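PDB 3TEK: ThermoDBP-single stranded DNA binding protein from Thermoproteus tenax, which binds single-stranded DNA and probably takes the place of the canonical single-stranded DNA-binding protein in the Thermoproteales. Local coordinates for residues Glu12-Leu17 against Leu27-Thr32; Ser119-Leu124 against Arg135-Leu140. All coordinates share one frame; numbering follows the deposited sequence.

Contact 1 of 2, residues Glu12-Leu17 against Leu27-Thr32; sequences EVRSEL and LIRWNT
Val13 and Ile28 lie side by side on the helix-facing side of the sheet, with Val13 CG1 3.9 Å from Ile28 CG2. Val13 places CG1 there by setting it anti to the backbone N (chi1 -176°), and its other branch, CG2, turns toward CD1 of Trp30. Ser63 of helix 52-68 touches Val13, Ser15 and Ile28, Gln67 NE2 of that helix hydrogen-bonds Ser15 OG, and Phe52 meets Trp30 edge-to-face. This face is therefore the packed one. The two strands run antiparallel, 172° between their directions, as the arms of the beta hairpin 13-20/23-31 that forms one margin of a four-stranded sheet. Arg14 and Arg29 make a hydrogen-bonded pair, Arg29 N to Arg14 O at 2.7 Å; Glu16 and Leu27 make the next, and Asn31 N also donates to Glu12 O.

The other face, bearing Arg14, Glu16, Leu27 and Arg29, is looser and largely polar. Arg29 CD sits over the centre of the Arg14 guanidinium, 3.8 Å from Arg14 CZ, while the two guanidinium planes are steeply inclined. Arg29 NH2 reaches Glu16 OE2 in a salt bridge modelled at 2.5 Å, short enough that the exact value is doubtful. OE2 is met on its anti side but well out of the carboxylate plane, and lies tilted from the guanidinium plane. Both nitrogens turn to that one oxygen, NH1 only weakly, and the flat groups stand steeply, 78° apart. A water accepts from Arg14 NE (3.0 Å to its oxygen) in the guanidinium plane and donates weakly to Glu12 OE1 and Arg29 O.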
ATOM      1  N   GLU A  12       2.234   8.518  -4.826  1.00 61.42           N
ATOM      2  CA  GLU A  12       1.096   9.423  -4.572  1.00 55.88           C
ATOM      3  C   GLU A  12       0.080   8.742  -3.648  1.00 46.39           C
ATOM      4  O   GLU A  12      -0.096   7.520  -3.745  1.00 50.55           O
ATOM      5  CB  GLU A  12       0.381   9.754  -5.878  1.00 58.13           C
ATOM      6  CG  GLU A  12      -0.745  10.765  -5.791  1.00 66.36           C
ATOM      7  CD  GLU A  12      -1.644  10.740  -7.018  1.00 82.44           C
ATOM      8  OE1 GLU A  12      -1.608   9.743  -7.779  1.00 96.84           O
ATOM      9  OE2 GLU A  12      -2.394  11.722  -7.219  1.00 82.63           O
ATOM     10  N   VAL A  13      -0.537   9.522  -2.769  1.00 64.34           N
ATOM     11  CA  VAL A  13      -1.576   9.034  -1.895  1.00 60.73           C
ATOM     12  C   VAL A  13      -2.770   9.958  -1.993  1.00 57.45           C
ATOM     13  O   VAL A  13      -2.619  11.167  -1.869  1.00 56.77           O
ATOM     14  CB  VAL A  13      -1.120   8.991  -0.424  1.00 59.51           C
ATOM     15  CG1 VAL A  13      -2.219   8.362   0.449  1.00 58.20           C
ATOM     16  CG2 VAL A  13       0.178   8.216  -0.282  1.00 57.68           C
ATOM     17  N   ARG A  14      -3.944   9.389  -2.254  1.00 54.87           N
ATOM     18  CA  ARG A  14      -5.198  10.142  -2.206  1.00 56.14           C
ATOM     19  C   ARG A  14      -6.187   9.397  -1.298  1.00 50.89           C
ATOM     20  O   ARG A  14      -6.151   8.179  -1.237  1.00 46.98           O
ATOM     21  CB  ARG A  14      -5.797  10.256  -3.613  1.00 63.48           C
ATOM     22  CG  ARG A  14      -4.922  10.944  -4.658  1.00 71.83           C
ATOM     23  CD  ARG A  14      -5.505  10.758  -6.081  1.00 81.60           C
ATOM     24  NE  ARG A  14      -5.258   9.409  -6.623  1.00 90.64           N
ATOM     25  CZ  ARG A  14      -5.894   8.877  -7.674  1.00 97.69           C
ATOM     26  NH1 ARG A  14      -6.848   9.548  -8.330  1.00102.08           N
ATOM     27  NH2 ARG A  14      -5.586   7.646  -8.064  1.00 98.57           N
ATOM     28  N   SER A  15      -7.069  10.136  -0.621  1.00 48.20           N
ATOM     29  CA  SER A  15      -8.068   9.538   0.249  1.00 45.52           C
ATOM     30  C   SER A  15      -9.420  10.263   0.275  1.00 47.50           C
ATOM     31  O   SER A  15      -9.565  11.410  -0.149  1.00 47.81           O
ATOM     32  CB  SER A  15      -7.520   9.438   1.665  1.00 44.84           C
ATOM     33  OG  SER A  15      -7.278  10.714   2.214  1.00 45.16           O
ATOM     34  N   GLU A  16     -10.423   9.561   0.769  1.00 48.15           N
ATOM     35  CA  GLU A  16     -11.711  10.171   1.083  1.00 48.90           C
ATOM     36  C   GLU A  16     -12.429   9.334   2.123  1.00 47.64           C
ATOM     37  O   GLU A  16     -12.086   8.166   2.361  1.00 45.93           O
ATOM     38  CB  GLU A  16     -12.580  10.330  -0.168  1.00 53.46           C
ATOM     39  CG  GLU A  16     -12.941   9.044  -0.897  1.00 54.56           C
ATOM     40  CD  GLU A  16     -13.587   9.336  -2.238  1.00 60.23           C
ATOM     41  OE1 GLU A  16     -14.764   9.760  -2.262  1.00 60.71           O
ATOM     42  OE2 GLU A  16     -12.903   9.166  -3.269  1.00 62.27           O
ATOM     43  N   LEU A  17     -13.418   9.946   2.755  1.00 46.83           N
ATOM     44  CA  LEU A  17     -14.207   9.225   3.733  1.00 47.49           C
ATOM     45  C   LEU A  17     -15.358   8.493   3.055  1.00 46.45           C
ATOM     46  O   LEU A  17     -15.869   8.909   2.032  1.00 48.31           O
ATOM     47  CB  LEU A  17     -14.717  10.168   4.829  1.00 48.14           C
ATOM     48  CG  LEU A  17     -13.603  10.652   5.775  1.00 50.75           C
ATOM     49  CD1 LEU A  17     -14.136  11.612   6.831  1.00 51.48           C
ATOM     50  CD2 LEU A  17     -12.882   9.497   6.466  1.00 48.66           C
ATOM     51  N   LEU A  27     -11.159   5.448   2.464  1.00 39.58           N
ATOM     52  CA  LEU A  27     -10.733   4.883   1.176  1.00 40.69           C
ATOM     53  C   LEU A  27      -9.398   5.502   0.776  1.00 41.28           C
ATOM     54  O   LEU A  27      -9.295   6.716   0.666  1.00 41.40           O
ATOM     55  CB  LEU A  27     -11.785   5.143   0.106  1.00 42.05           C
ATOM     56  CG  LEU A  27     -11.515   4.661  -1.316  1.00 44.31           C
ATOM     57  CD1 LEU A  27     -11.201   3.173  -1.370  1.00 45.22           C
ATOM     58  CD2 LEU A  27     -12.710   4.964  -2.173  1.00 46.62           C
ATOM     59  N   ILE A  28      -8.375   4.671   0.579  1.00 41.71           N
ATOM     60  CA  ILE A  28      -7.062   5.169   0.244  1.00 43.00           C
ATOM     61  C   ILE A  28      -6.638   4.648  -1.131  1.00 46.98           C
ATOM     62  O   ILE A  28      -6.657   3.444  -1.394  1.00 48.27           O
ATOM     63  CB  ILE A  28      -6.026   4.756   1.264  1.00 42.99           C
ATOM     64  CG1 ILE A  28      -6.426   5.230   2.669  1.00 41.62           C
ATOM     65  CG2 ILE A  28      -4.651   5.299   0.882  1.00 43.93           C
ATOM     66  CD1 ILE A  28      -5.424   4.861   3.693  1.00 43.21           C
ATOM     67  N   ARG A  29      -6.255   5.582  -1.996  1.00 48.50           N
ATOM     68  CA  ARG A  29      -5.677   5.269  -3.283  1.00 52.45           C
ATOM     69  C   ARG A  29      -4.188   5.484  -3.146  1.00 50.38           C
ATOM     70  O   ARG A  29      -3.750   6.596  -2.865  1.00 50.40           O
ATOM     71  CB  ARG A  29      -6.246   6.175  -4.375  1.00 58.11           C
ATOM     72  CG  ARG A  29      -7.738   5.966  -4.606  1.00 66.60           C
ATOM     73  CD  ARG A  29      -8.370   7.010  -5.510  1.00 74.24           C
ATOM     74  NE  ARG A  29      -9.830   6.899  -5.425  1.00 80.99           N
ATOM     75  CZ  ARG A  29     -10.680   7.845  -5.012  1.00 85.36           C
ATOM     76  NH1 ARG A  29     -10.260   9.059  -4.661  1.00 89.34           N
ATOM     77  NH2 ARG A  29     -11.985   7.575  -4.984  1.00 85.02           N
ATOM     78  N   TRP A  30      -3.413   4.426  -3.363  1.00 49.12           N
ATOM     79  CA  TRP A  30      -1.994   4.452  -3.069  1.00 50.17           C
ATOM     80  C   TRP A  30      -1.159   4.000  -4.262  1.00 49.10           C
ATOM     81  O   TRP A  30      -1.337   2.901  -4.763  1.00 47.04           O
ATOM     82  CB  TRP A  30      -1.743   3.568  -1.844  1.00 51.64           C
ATOM     83  CG  TRP A  30      -0.307   3.343  -1.479  1.00 52.87           C
ATOM     84  CD1 TRP A  30       0.697   4.257  -1.501  1.00 55.83           C
ATOM     85  CD2 TRP A  30       0.278   2.115  -1.031  1.00 53.02           C
ATOM     86  NE1 TRP A  30       1.869   3.685  -1.092  1.00 55.47           N
ATOM     87  CE2 TRP A  30       1.648   2.367  -0.802  1.00 53.97           C
ATOM     88  CE3 TRP A  30      -0.214   0.828  -0.821  1.00 51.04           C
ATOM     89  CZ2 TRP A  30       2.532   1.381  -0.354  1.00 52.33           C
ATOM     90  CZ3 TRP A  30       0.665  -0.153  -0.376  1.00 52.86           C
ATOM     91  CH2 TRP A  30       2.024   0.134  -0.143  1.00 51.98           C
ATOM     92  N   ASN A  31      -0.276   4.867  -4.736  1.00 51.57           N
ATOM     93  CA  ASN A  31       0.709   4.468  -5.744  1.00 52.01           C
ATOM     94  C   ASN A  31       2.058   4.379  -5.088  1.00 49.90           C
ATOM     95  O   ASN A  31       2.487   5.309  -4.454  1.00 49.91           O
ATOM     96  CB  ASN A  31       0.765   5.440  -6.933  1.00 57.12           C
ATOM     97  CG  ASN A  31       1.653   4.916  -8.111  1.00 60.08           C
ATOM     98  OD1 ASN A  31       2.625   4.172  -7.909  1.00 59.23           O
ATOM     99  ND2 ASN A  31       1.309   5.316  -9.338  1.00 66.19           N
ATOM    100  N   THR A  32       2.728   3.244  -5.268  1.00 48.98           N
ATOM    101  CA  THR A  32       4.007   2.969  -4.619  1.00 48.22           C
ATOM    102  C   THR A  32       5.100   3.893  -5.081  1.00 49.71           C
ATOM    103  O   THR A  32       6.095   4.102  -4.376  1.00 51.29           O
ATOM    104  CB  THR A  32       4.516   1.549  -4.975  1.00 48.89           C
ATOM    105  OG1 THR A  32       4.758   1.465  -6.388  1.00 46.39           O
ATOM    106  CG2 THR A  32       3.491   0.496  -4.554  1.00 47.49           C
TER
HETATM  107  O   HOH W   1      -2.954   7.575  -5.974  1.00 56.70           O

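Contact 2 of 2, residues Ser119-Leu124 against Arg135-Leu140; sequences STELVL and RDKTQL
Ser119 and Gln139 form an antiparallel hydrogen-bonded pair, their strands directed 167° apart, with Gln139 N to Ser119 O at 2.7 Å and Ser119 N to Gln139 O at 2.9 Å. This is a piece of the beta hairpin 116-124/131-142, whose second strand is interrupted: the chain turns a corner at Asp136 and Lys137 through a type I turn from Arg135 to Thr138. The pairing between the two segments is accordingly confined to one bridge, and the CA-H of Thr138 adds a contact to Ser119 O.

Beside the bridge, Thr120 and Thr138 lie alongside each other and point the same way, their OG1 atoms 2.9 Å apart. Thr120 brings its hydroxyl to this meeting by holding OG1 anti to the backbone N (chi1 -169°). Trp133 NE1 hydrogen-bonds Thr120 OG1 and, more weakly, Thr138 OG1, so the indole N-H of the same strand joins the two hydroxyls. Trp99 of helix 83-108 touches Thr138.

The more exposed flank is made by Glu121 and Lys137, again side by side. Their aliphatic parts do the touching, Glu121 CG to Lys137 CB at 3.8 Å, whereas the charged ends stay apart, Glu121 OE2 to Lys137 NZ at 5.2 Å. Glu121 OE1 instead takes a hydrogen bond from Asn134 ND2. Ser119 OG approaches Gln139 CB to 3.8 Å. In the turn, Arg135 O accepts twice from Thr138, both donors on one face of its carbonyl plane: Thr138 N at 2.9 Å and Thr138 OG1 at 3.0 Å.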
ATOM      1  N   SER A 119      -0.350   0.712  -8.438  1.00 51.82           N
ATOM      2  CA  SER A 119      -1.389   1.504  -7.819  1.00 54.17           C
ATOM      3  C   SER A 119      -2.471   0.539  -7.342  1.00 53.58           C
ATOM      4  O   SER A 119      -2.860  -0.411  -8.058  1.00 51.02           O
ATOM      5  CB  SER A 119      -1.996   2.504  -8.779  1.00 56.99           C
ATOM      6  OG  SER A 119      -2.719   1.813  -9.773  1.00 63.57           O
ATOM      7  N   THR A 120      -2.950   0.782  -6.140  1.00 49.66           N
ATOM      8  CA  THR A 120      -4.010  -0.049  -5.589  1.00 50.83           C
ATOM      9  C   THR A 120      -4.911   0.777  -4.687  1.00 47.95           C
ATOM     10  O   THR A 120      -4.668   1.966  -4.466  1.00 50.63           O
ATOM     11  CB  THR A 120      -3.432  -1.270  -4.860  1.00 51.55           C
ATOM     12  OG1 THR A 120      -4.504  -2.196  -4.554  1.00 53.15           O
ATOM     13  CG2 THR A 120      -2.650  -0.831  -3.611  1.00 52.91           C
ATOM     14  N   GLU A 121      -5.986   0.164  -4.231  1.00 47.31           N
ATOM     15  CA  GLU A 121      -6.921   0.809  -3.320  1.00 45.64           C
ATOM     16  C   GLU A 121      -7.076  -0.007  -2.058  1.00 43.40           C
ATOM     17  O   GLU A 121      -7.118  -1.236  -2.114  1.00 40.44           O
ATOM     18  CB  GLU A 121      -8.289   0.940  -3.957  1.00 48.91           C
ATOM     19  CG  GLU A 121      -8.340   1.862  -5.134  1.00 54.19           C
ATOM     20  CD  GLU A 121      -9.772   2.324  -5.450  1.00 56.08           C
ATOM     21  OE1 GLU A 121     -10.754   1.891  -4.779  1.00 56.76           O
ATOM     22  OE2 GLU A 121      -9.890   3.131  -6.376  1.00 59.45           O
ATOM     23  N   LEU A 122      -7.159   0.702  -0.933  1.00 41.37           N
ATOM     24  CA  LEU A 122      -7.346   0.132   0.407  1.00 41.98           C
ATOM     25  C   LEU A 122      -8.511   0.857   1.107  1.00 41.28           C
ATOM     26  O   LEU A 122      -8.761   2.050   0.842  1.00 40.65           O
ATOM     27  CB  LEU A 122      -6.061   0.329   1.253  1.00 42.24           C
ATOM     28  CG  LEU A 122      -4.696   0.173   0.532  1.00 44.75           C
ATOM     29  CD1 LEU A 122      -3.533   0.674   1.371  1.00 45.17           C
ATOM     30  CD2 LEU A 122      -4.458  -1.302   0.134  1.00 44.20           C
ATOM     31  N   VAL A 123      -9.206   0.142   1.991  1.00 40.45           N
ATOM     32  CA  VAL A 123     -10.183   0.766   2.924  1.00 41.28           C
ATOM     33  C   VAL A 123      -9.700   0.488   4.360  1.00 40.97           C
ATOM     34  O   VAL A 123      -9.490  -0.667   4.748  1.00 41.89           O
ATOM     35  CB  VAL A 123     -11.620   0.217   2.716  1.00 41.49           C
ATOM     36  CG1 VAL A 123     -12.640   0.798   3.774  1.00 41.94           C
ATOM     37  CG2 VAL A 123     -12.117   0.535   1.309  1.00 42.32           C
ATOM     38  N   LEU A 124      -9.459   1.541   5.115  1.00 40.94           N
ATOM     39  CA  LEU A 124      -9.052   1.401   6.503  1.00 41.65           C
ATOM     40  C   LEU A 124     -10.251   1.653   7.386  1.00 42.09           C
ATOM     41  O   LEU A 124     -10.888   2.697   7.268  1.00 41.81           O
ATOM     42  CB  LEU A 124      -7.948   2.383   6.857  1.00 42.75           C
ATOM     43  CG  LEU A 124      -7.568   2.546   8.353  1.00 44.10           C
ATOM     44  CD1 LEU A 124      -6.906   1.290   8.910  1.00 43.60           C
ATOM     45  CD2 LEU A 124      -6.666   3.751   8.523  1.00 42.95           C
ATOM     46  N   ARG A 135      -8.457  -5.525  -4.057  1.00 49.87           N
ATOM     47  CA  ARG A 135      -7.554  -6.152  -5.045  1.00 53.06           C
ATOM     48  C   ARG A 135      -7.979  -5.892  -6.481  1.00 51.29           C
ATOM     49  O   ARG A 135      -7.125  -5.760  -7.357  1.00 52.12           O
ATOM     50  CB  ARG A 135      -7.467  -7.695  -4.904  1.00 55.54           C
ATOM     51  CG  ARG A 135      -7.395  -8.250  -3.500  1.00 60.51           C
ATOM     52  N   ASP A 136      -9.295  -5.886  -6.717  1.00 50.13           N
ATOM     53  CA  ASP A 136      -9.849  -5.677  -8.081  1.00 52.33           C
ATOM     54  C   ASP A 136      -9.332  -4.379  -8.709  1.00 52.25           C
ATOM     55  O   ASP A 136      -9.278  -4.277  -9.923  1.00 50.16           O
ATOM     56  CB  ASP A 136     -11.384  -5.632  -8.083  1.00 53.62           C
ATOM     57  CG  ASP A 136     -12.029  -6.974  -7.712  1.00 54.65           C
ATOM     58  OD1 ASP A 136     -11.303  -7.998  -7.641  1.00 52.78           O
ATOM     59  OD2 ASP A 136     -13.280  -6.987  -7.527  1.00 53.07           O
ATOM     60  N   LYS A 137      -8.956  -3.398  -7.883  1.00 51.87           N
ATOM     61  CA  LYS A 137      -8.392  -2.139  -8.407  1.00 55.83           C
ATOM     62  C   LYS A 137      -6.841  -2.076  -8.489  1.00 53.89           C
ATOM     63  O   LYS A 137      -6.268  -1.019  -8.690  1.00 58.70           O
ATOM     64  CB  LYS A 137      -8.934  -0.969  -7.584  1.00 59.24           C
ATOM     65  CG  LYS A 137     -10.451  -0.873  -7.587  1.00 63.82           C
ATOM     66  CD  LYS A 137     -10.992  -0.603  -8.991  1.00 69.42           C
ATOM     67  CE  LYS A 137     -12.260   0.213  -8.933  1.00 74.47           C
ATOM     68  NZ  LYS A 137     -12.510   0.871 -10.246  1.00 80.47           N
ATOM     69  N   THR A 138      -6.160  -3.195  -8.341  1.00 51.13           N
ATOM     70  CA  THR A 138      -4.709  -3.172  -8.354  1.00 51.50           C
ATOM     71  C   THR A 138      -4.216  -3.093  -9.794  1.00 53.35           C
ATOM     72  O   THR A 138      -4.674  -3.859 -10.626  1.00 55.22           O
ATOM     73  CB  THR A 138      -4.140  -4.425  -7.682  1.00 50.47           C
ATOM     74  OG1 THR A 138      -4.640  -4.501  -6.341  1.00 51.03           O
ATOM     75  CG2 THR A 138      -2.617  -4.377  -7.641  1.00 49.72           C
ATOM     76  N   GLN A 139      -3.296  -2.181 -10.096  1.00 56.46           N
ATOM     77  CA  GLN A 139      -2.716  -2.101 -11.454  1.00 58.05           C
ATOM     78  C   GLN A 139      -1.233  -1.848 -11.444  1.00 56.81           C
ATOM     79  O   GLN A 139      -0.698  -1.239 -10.525  1.00 55.05           O
ATOM     80  CB  GLN A 139      -3.399  -1.012 -12.264  1.00 64.27           C
ATOM     81  CG  GLN A 139      -4.694  -1.501 -12.914  1.00 72.55           C
ATOM     82  CD  GLN A 139      -5.765  -0.467 -12.883  1.00 79.83           C
ATOM     83  OE1 GLN A 139      -5.527   0.681 -13.257  1.00 89.63           O
ATOM     84  NE2 GLN A 139      -6.965  -0.855 -12.419  1.00 83.75           N
ATOM     85  N   LEU A 140      -0.584  -2.358 -12.481  1.00 54.01           N
ATOM     86  CA  LEU A 140       0.843  -2.234 -12.658  1.00 53.19           C
ATOM     87  C   LEU A 140       1.145  -1.423 -13.893  1.00 53.92           C
ATOM     88  O   LEU A 140       0.585  -1.659 -14.981  1.00 56.69           O
ATOM     89  CB  LEU A 140       1.467  -3.606 -12.846  1.00 54.90           C
ATOM     90  CG  LEU A 140       2.986  -3.634 -12.835  1.00 54.50           C
ATOM     91  CD1 LEU A 140       3.478  -3.673 -11.403  1.00 54.52           C
ATOM     92  CD2 LEU A 140       3.511  -4.825 -13.671  1.00 57.69           C
TER

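How the contacts relate
Contacts 1 and 2 occupy successive hairpins of one antiparallel sheet ordered 13-20, 23-31, 116-124, 131-142, and their centres are 9 Å apart. Contact 1 closes before contact 2 opens, and the four helices of the domain lie between them in sequence. The inner strands 23-31 and 116-124 are neighbours, joined by probable hydrogen bonds from Ile28 N to Leu122 O (2.7 Å) and from Trp30 N to Thr120 O (3.0 Å). Residues distant in sequence thereby share one continuous sheet, against which helices 52-68 and 83-108 pack. Both hairpins belong to the single-stranded DNA-binding domain, and together they make up the four strands of the sheet that carries these helices.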